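Local atomic coordinates of 3-Hydroxyacyl-CoA dehydrogenase (Ralstonia eutropha H16, PDB entry 4PZC), a protein that probably catalyses the NAD-dependent interconversion of (S)-3-hydroxyacyl-CoA, such as 3-hydroxybutyryl-CoA, and the corresponding 3-ketoacyl-CoA. Residues S2-G10 with L80-A90; I121-V129 with E152-S160. One frame throughout, in Å; residues are numbered along the deposited sequence.

Both contacts belong to the NAD-binding, Rossmann-type domain and are built on the same mixed sheet, their centres about 17 Å apart and their nearest atoms about 6 Å apart, so they do not touch. Contact 1 pairs the adjacent parallel strands 5-9 and 85-88. Contact 2 sets the short helix 123-127 against the end of strand 150-155; strands 113-117 and 136-141 lie between that strand and 85-88 in the sheet. Along the chain contact 1 is complete before contact 2 begins. The first leads into the NAD(+)-binding glycine-rich loop, whereas the second packs near His140, predicted to be important for catalysis.

Contact 1: residues S2-G10 with L80-A90; sequences SIRTVGIVG and LKATDIVIEAA
Gly7 faces Val86, their CA atoms 4.0 Å apart, where strands 5-9 and 85-88 run parallel with an axial angle of 25°. Gly7 O accepts from Ile87 N, Ile87 O accepts from Val9 N at 2.9 Å, and Val9 O receives Ala89 N at 2.8 Å. Gly7 N in turn donates to Ile85 O, and before the strand of 85-88 begins, Asp84 N donates to Thr5 O.

The carboxylate of Asp84 reaches across to the opposing chain: its OD2 takes Thr5 N at 2.6 Å, a nearly straight bond (168°) that arrives from above the carboxylate plane. A further bond from Arg4 N is modelled too short and bent to be trusted.

One face of the pair is aliphatic. Ile85 CG2, set between its own backbone N and carbonyl carbon, meets Ile3 CG2 at 3.9 Å and Val6 CG2 at 4.0 Å, while Val6 CG1 touches Ile87 CD1. On the other face the side chains of Val9 and Leu80 cross at about a right angle, CG2 of Val9 4.0 Å from CD1 of Leu80. Glu88, on that face, turns OE1 to Lys97 in a salt bridge and to Ser116 OG.

Backbone bonds carry the ladder, but at its start the Asp84 side chain also accepts from the opposing backbone. The far end delivers Gly10, itself predicted to bind NAD(+), into the NAD(+)-binding glycine-rich loop, consistent with the GxGxxG pattern.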
# COMPACT_ATOMS: atom_id res chain seq x y z
N SER A 2 10.99 -17.65 33.71
CA SER A 2 11.49 -17.04 32.44
C SER A 2 11.11 -17.93 31.24
O SER A 2 10.40 -18.93 31.40
CB SER A 2 13.01 -16.84 32.54
OG SER A 2 13.43 -15.65 31.90
N ILE A 3 11.56 -17.54 30.05
CA ILE A 3 11.48 -18.39 28.85
C ILE A 3 12.86 -18.51 28.21
O ILE A 3 13.35 -17.54 27.63
CB ILE A 3 10.52 -17.82 27.77
CG1 ILE A 3 9.07 -17.85 28.25
CG2 ILE A 3 10.63 -18.62 26.48
CD1 ILE A 3 8.10 -17.19 27.29
N ARG A 4 13.49 -19.67 28.33
CA ARG A 4 14.74 -19.95 27.59
C ARG A 4 14.63 -21.16 26.63
O ARG A 4 15.54 -21.40 25.82
CB ARG A 4 15.92 -20.09 28.57
CG ARG A 4 16.68 -18.78 28.83
CD ARG A 4 17.78 -18.86 29.90
NE ARG A 4 18.29 -20.22 30.15
CZ ARG A 4 19.21 -20.86 29.44
NH1 ARG A 4 19.78 -20.31 28.37
NH2 ARG A 4 19.57 -22.09 29.78
N THR A 5 13.51 -21.88 26.68
CA THR A 5 13.28 -23.03 25.83
C THR A 5 11.91 -23.01 25.15
O THR A 5 10.88 -23.12 25.82
CB THR A 5 13.37 -24.33 26.63
OG1 THR A 5 14.61 -24.35 27.34
CG2 THR A 5 13.31 -25.55 25.69
N VAL A 6 11.93 -22.91 23.81
CA VAL A 6 10.73 -22.77 22.97
C VAL A 6 10.39 -24.01 22.15
O VAL A 6 11.14 -24.40 21.23
CB VAL A 6 10.90 -21.61 21.97
CG1 VAL A 6 9.83 -21.63 20.88
CG2 VAL A 6 10.90 -20.28 22.71
N GLY A 7 9.23 -24.60 22.45
CA GLY A 7 8.65 -25.64 21.61
C GLY A 7 8.25 -25.10 20.23
O GLY A 7 7.79 -23.96 20.11
N ILE A 8 8.46 -25.92 19.20
CA ILE A 8 7.93 -25.66 17.87
C ILE A 8 7.34 -26.94 17.30
O ILE A 8 8.05 -27.94 17.20
CB ILE A 8 9.02 -25.18 16.91
CG1 ILE A 8 9.59 -23.86 17.40
CG2 ILE A 8 8.47 -25.04 15.49
CD1 ILE A 8 10.62 -23.23 16.48
N VAL A 9 6.07 -26.91 16.92
CA VAL A 9 5.51 -28.01 16.14
C VAL A 9 5.49 -27.59 14.69
O VAL A 9 4.91 -26.56 14.35
CB VAL A 9 4.09 -28.42 16.59
CG1 VAL A 9 3.49 -29.44 15.62
CG2 VAL A 9 4.12 -29.02 17.99
N GLY A 10 6.11 -28.40 13.85
CA GLY A 10 6.23 -28.10 12.43
C GLY A 10 7.65 -27.69 12.13
O GLY A 10 8.19 -26.77 12.76
N LEU A 80 8.31 -31.69 24.39
CA LEU A 80 7.68 -30.41 24.70
C LEU A 80 7.39 -30.20 26.19
O LEU A 80 6.92 -29.13 26.58
CB LEU A 80 6.39 -30.27 23.87
CG LEU A 80 6.61 -30.44 22.35
CD1 LEU A 80 5.32 -30.29 21.56
CD2 LEU A 80 7.67 -29.46 21.85
N LYS A 81 7.64 -31.22 27.02
CA LYS A 81 7.67 -31.01 28.47
C LYS A 81 8.90 -30.18 28.86
O LYS A 81 8.85 -29.39 29.80
CB LYS A 81 7.67 -32.34 29.24
CG LYS A 81 6.37 -33.14 29.21
CD LYS A 81 6.38 -34.29 30.24
CE LYS A 81 5.34 -35.36 29.96
NZ LYS A 81 4.05 -35.06 30.64
N ALA A 82 10.01 -30.33 28.13
CA ALA A 82 11.23 -29.56 28.42
C ALA A 82 11.13 -28.07 28.04
O ALA A 82 12.14 -27.36 28.07
CB ALA A 82 12.43 -30.18 27.71
N THR A 83 9.94 -27.58 27.70
CA THR A 83 9.79 -26.31 27.01
C THR A 83 8.97 -25.33 27.82
O THR A 83 8.06 -25.73 28.54
CB THR A 83 9.08 -26.53 25.66
OG1 THR A 83 7.82 -27.15 25.87
CG2 THR A 83 9.93 -27.42 24.77
N ASP A 84 9.30 -24.04 27.68
CA ASP A 84 8.59 -22.94 28.36
C ASP A 84 7.28 -22.60 27.63
O ASP A 84 6.31 -22.19 28.26
CB ASP A 84 9.47 -21.68 28.45
CG ASP A 84 10.86 -21.97 29.05
OD1 ASP A 84 10.98 -22.80 29.98
OD2 ASP A 84 11.85 -21.35 28.59
N ILE A 85 7.26 -22.79 26.32
CA ILE A 85 6.14 -22.39 25.46
C ILE A 85 6.22 -23.13 24.11
O ILE A 85 7.32 -23.43 23.62
CB ILE A 85 6.17 -20.87 25.21
CG1 ILE A 85 5.27 -20.49 24.03
CG2 ILE A 85 7.59 -20.41 24.90
CD1 ILE A 85 5.02 -19.00 23.90
N VAL A 86 5.06 -23.38 23.51
CA VAL A 86 4.99 -24.13 22.25
C VAL A 86 4.25 -23.36 21.13
O VAL A 86 3.13 -22.88 21.32
CB VAL A 86 4.29 -25.48 22.47
CG1 VAL A 86 4.62 -26.44 21.33
CG2 VAL A 86 4.73 -26.08 23.80
N ILE A 87 4.89 -23.29 19.97
CA ILE A 87 4.38 -22.58 18.82
C ILE A 87 4.01 -23.62 17.79
O ILE A 87 4.91 -24.22 17.17
CB ILE A 87 5.43 -21.66 18.18
CG1 ILE A 87 5.81 -20.52 19.13
CG2 ILE A 87 4.93 -21.09 16.85
CD1 ILE A 87 7.08 -19.79 18.71
N GLU A 88 2.72 -23.84 17.60
CA GLU A 88 2.27 -24.70 16.53
C GLU A 88 2.41 -23.88 15.27
O GLU A 88 1.95 -22.75 15.20
CB GLU A 88 0.84 -25.20 16.72
CG GLU A 88 0.35 -26.06 15.55
CD GLU A 88 -0.08 -25.22 14.38
OE1 GLU A 88 -1.08 -24.51 14.55
OE2 GLU A 88 0.59 -25.23 13.31
N ALA A 89 3.06 -24.49 14.29
CA ALA A 89 3.46 -23.81 13.08
C ALA A 89 3.45 -24.83 11.94
O ALA A 89 4.29 -24.81 11.05
CB ALA A 89 4.84 -23.21 13.27
N ALA A 90 2.48 -25.72 11.98
CA ALA A 90 2.57 -26.92 11.18
C ALA A 90 1.47 -27.03 10.18
O ALA A 90 1.71 -27.61 9.13
CB ALA A 90 2.57 -28.14 12.06

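Contact 2: residues I121-V129 with E152-S160; sequences ISITKLAAV and ELIRGLQTS
Thr124 answers the turn after strand 150-155 with both its hydroxyl and its carbonyl. Its OG1 accepts Leu157 N at 2.8 Å in an almost straight bond (169°); with chi1 at -71°, OG1 stands anti to the carbonyl carbon and reaches across to that turn. The carbonyl O is met by Gln158 NE2 at 3.3 Å, lying in the carbonyl plane on a lone pair and within the amide's own plane. Thr124 O also takes a weak bond from Ala128 N. The bent Gln158 chain, turned at chi2 (100°), brings OE1 to 3.5 Å from Ala127 CB.

Next to these polar bonds, the side chains of Ile123 and Ile154 cross at about a right angle, with Ile123 CG1 3.6 Å from Ile154 CG2. At the helix start, Ser122 OG caps Lys125 N and also bonds Asn183 ND2. In the turn, Gly156 N donates weakly to Thr159 OG1, which is engaged with Phe136 O as well, while Arg155 heads away to a salt bridge with Asp161.

Helix 123-127 packs on the end of strand 150-155 and also touches helix 94-107, through Leu126 on Tyr94, and Phe136 of strand 136-141, through Leu126 and Ala127.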
# COMPACT_ATOMS: atom_id res chain seq x y z
N ILE A 121 -7.04 -18.12 10.86
CA ILE A 121 -7.87 -18.89 11.79
C ILE A 121 -8.16 -18.15 13.12
O ILE A 121 -7.27 -17.54 13.73
CB ILE A 121 -7.24 -20.27 12.08
CG1 ILE A 121 -6.88 -21.04 10.78
CG2 ILE A 121 -8.19 -21.10 12.94
CD1 ILE A 121 -8.04 -21.73 10.06
N SER A 122 -9.42 -18.23 13.56
CA SER A 122 -9.84 -17.54 14.78
C SER A 122 -9.10 -18.04 16.03
O SER A 122 -9.35 -19.15 16.54
CB SER A 122 -11.34 -17.65 15.03
OG SER A 122 -11.68 -16.94 16.22
N ILE A 123 -8.19 -17.20 16.50
CA ILE A 123 -7.45 -17.45 17.73
C ILE A 123 -8.39 -17.81 18.85
O ILE A 123 -8.12 -18.74 19.60
CB ILE A 123 -6.60 -16.20 18.13
CG1 ILE A 123 -5.55 -15.87 17.02
CG2 ILE A 123 -5.96 -16.36 19.52
CD1 ILE A 123 -4.77 -17.06 16.46
N THR A 124 -9.49 -17.07 18.97
CA THR A 124 -10.47 -17.34 20.01
C THR A 124 -11.14 -18.68 19.87
O THR A 124 -11.38 -19.35 20.86
CB THR A 124 -11.54 -16.26 20.03
OG1 THR A 124 -10.92 -15.08 20.54
CG2 THR A 124 -12.73 -16.62 20.93
N LYS A 125 -11.43 -19.08 18.64
CA LYS A 125 -11.97 -20.43 18.42
C LYS A 125 -10.93 -21.50 18.78
O LYS A 125 -11.29 -22.52 19.38
CB LYS A 125 -12.46 -20.59 16.98
CG LYS A 125 -13.58 -21.61 16.85
CD LYS A 125 -14.31 -21.43 15.52
CE LYS A 125 -15.81 -21.20 15.73
NZ LYS A 125 -16.45 -20.67 14.49
N LEU A 126 -9.66 -21.25 18.45
CA LEU A 126 -8.61 -22.20 18.82
C LEU A 126 -8.36 -22.26 20.31
O LEU A 126 -8.59 -23.30 20.93
CB LEU A 126 -7.32 -21.88 18.09
CG LEU A 126 -7.43 -22.18 16.60
CD1 LEU A 126 -6.20 -21.69 15.85
CD2 LEU A 126 -7.68 -23.67 16.40
N ALA A 127 -7.90 -21.16 20.90
CA ALA A 127 -7.80 -21.04 22.35
C ALA A 127 -8.84 -21.87 23.14
O ALA A 127 -8.49 -22.53 24.12
CB ALA A 127 -7.91 -19.58 22.76
N ALA A 128 -10.10 -21.83 22.72
CA ALA A 128 -11.16 -22.55 23.47
C ALA A 128 -11.08 -24.08 23.38
O ALA A 128 -11.77 -24.75 24.15
CB ALA A 128 -12.54 -22.07 23.05
N VAL A 129 -10.30 -24.64 22.45
CA VAL A 129 -10.07 -26.10 22.49
C VAL A 129 -9.02 -26.55 23.50
O VAL A 129 -9.02 -27.72 23.85
CB VAL A 129 -9.69 -26.74 21.13
CG1 VAL A 129 -10.65 -26.29 20.06
CG2 VAL A 129 -8.23 -26.48 20.76
N GLU A 152 2.46 -10.39 14.23
CA GLU A 152 1.21 -9.96 14.76
C GLU A 152 0.97 -10.85 15.96
O GLU A 152 1.08 -12.06 15.86
CB GLU A 152 0.08 -10.09 13.73
CG GLU A 152 0.35 -9.32 12.45
CD GLU A 152 -0.85 -9.29 11.50
OE1 GLU A 152 -1.25 -10.34 10.93
OE2 GLU A 152 -1.37 -8.18 11.30
N LEU A 153 0.69 -10.22 17.09
CA LEU A 153 0.38 -10.92 18.33
C LEU A 153 -1.09 -10.79 18.46
O LEU A 153 -1.60 -9.69 18.53
CB LEU A 153 1.06 -10.25 19.51
CG LEU A 153 2.58 -10.17 19.46
CD1 LEU A 153 3.11 -9.44 20.70
CD2 LEU A 153 3.20 -11.56 19.33
N ILE A 154 -1.78 -11.91 18.44
CA ILE A 154 -3.21 -11.87 18.33
C ILE A 154 -3.86 -12.49 19.55
O ILE A 154 -3.71 -13.68 19.84
CB ILE A 154 -3.70 -12.55 17.08
CG1 ILE A 154 -2.91 -12.07 15.86
CG2 ILE A 154 -5.19 -12.26 16.92
CD1 ILE A 154 -2.01 -13.12 15.22
N ARG A 155 -4.58 -11.65 20.27
CA ARG A 155 -5.16 -12.09 21.50
C ARG A 155 -6.47 -12.67 21.15
O ARG A 155 -7.30 -12.03 20.51
CB ARG A 155 -5.33 -10.92 22.45
CG ARG A 155 -4.00 -10.51 23.03
CD ARG A 155 -4.09 -9.38 24.03
NE ARG A 155 -4.76 -9.75 25.28
CZ ARG A 155 -4.49 -9.21 26.47
NH1 ARG A 155 -3.53 -8.29 26.59
NH2 ARG A 155 -5.16 -9.60 27.54
N GLY A 156 -6.66 -13.91 21.55
CA GLY A 156 -7.99 -14.43 21.69
C GLY A 156 -8.68 -13.58 22.73
O GLY A 156 -8.06 -12.88 23.54
N LEU A 157 -10.00 -13.65 22.71
CA LEU A 157 -10.84 -13.11 23.76
C LEU A 157 -10.41 -13.60 25.16
O LEU A 157 -10.76 -12.98 26.16
CB LEU A 157 -12.28 -13.55 23.45
CG LEU A 157 -13.45 -12.81 24.08
CD1 LEU A 157 -13.36 -11.33 23.75
CD2 LEU A 157 -14.77 -13.39 23.59
N GLN A 158 -9.68 -14.72 25.23
CA GLN A 158 -9.29 -15.36 26.50
C GLN A 158 -7.88 -15.09 26.93
O GLN A 158 -7.58 -15.11 28.11
CB GLN A 158 -9.40 -16.88 26.41
CG GLN A 158 -10.72 -17.40 25.93
CD GLN A 158 -10.67 -17.75 24.47
OE1 GLN A 158 -10.09 -17.00 23.67
NE2 GLN A 158 -11.26 -18.89 24.11
N THR A 159 -6.99 -14.88 25.97
CA THR A 159 -5.58 -14.68 26.27
C THR A 159 -5.48 -13.76 27.47
O THR A 159 -6.18 -12.78 27.52
CB THR A 159 -4.87 -14.06 25.06
OG1 THR A 159 -5.09 -14.89 23.93
CG2 THR A 159 -3.38 -13.93 25.30
N SER A 160 -4.62 -14.08 28.44
CA SER A 160 -4.44 -13.25 29.65
C SER A 160 -3.48 -12.13 29.36
O SER A 160 -2.68 -12.23 28.43
CB SER A 160 -3.85 -14.07 30.80
OG SER A 160 -2.56 -14.57 30.50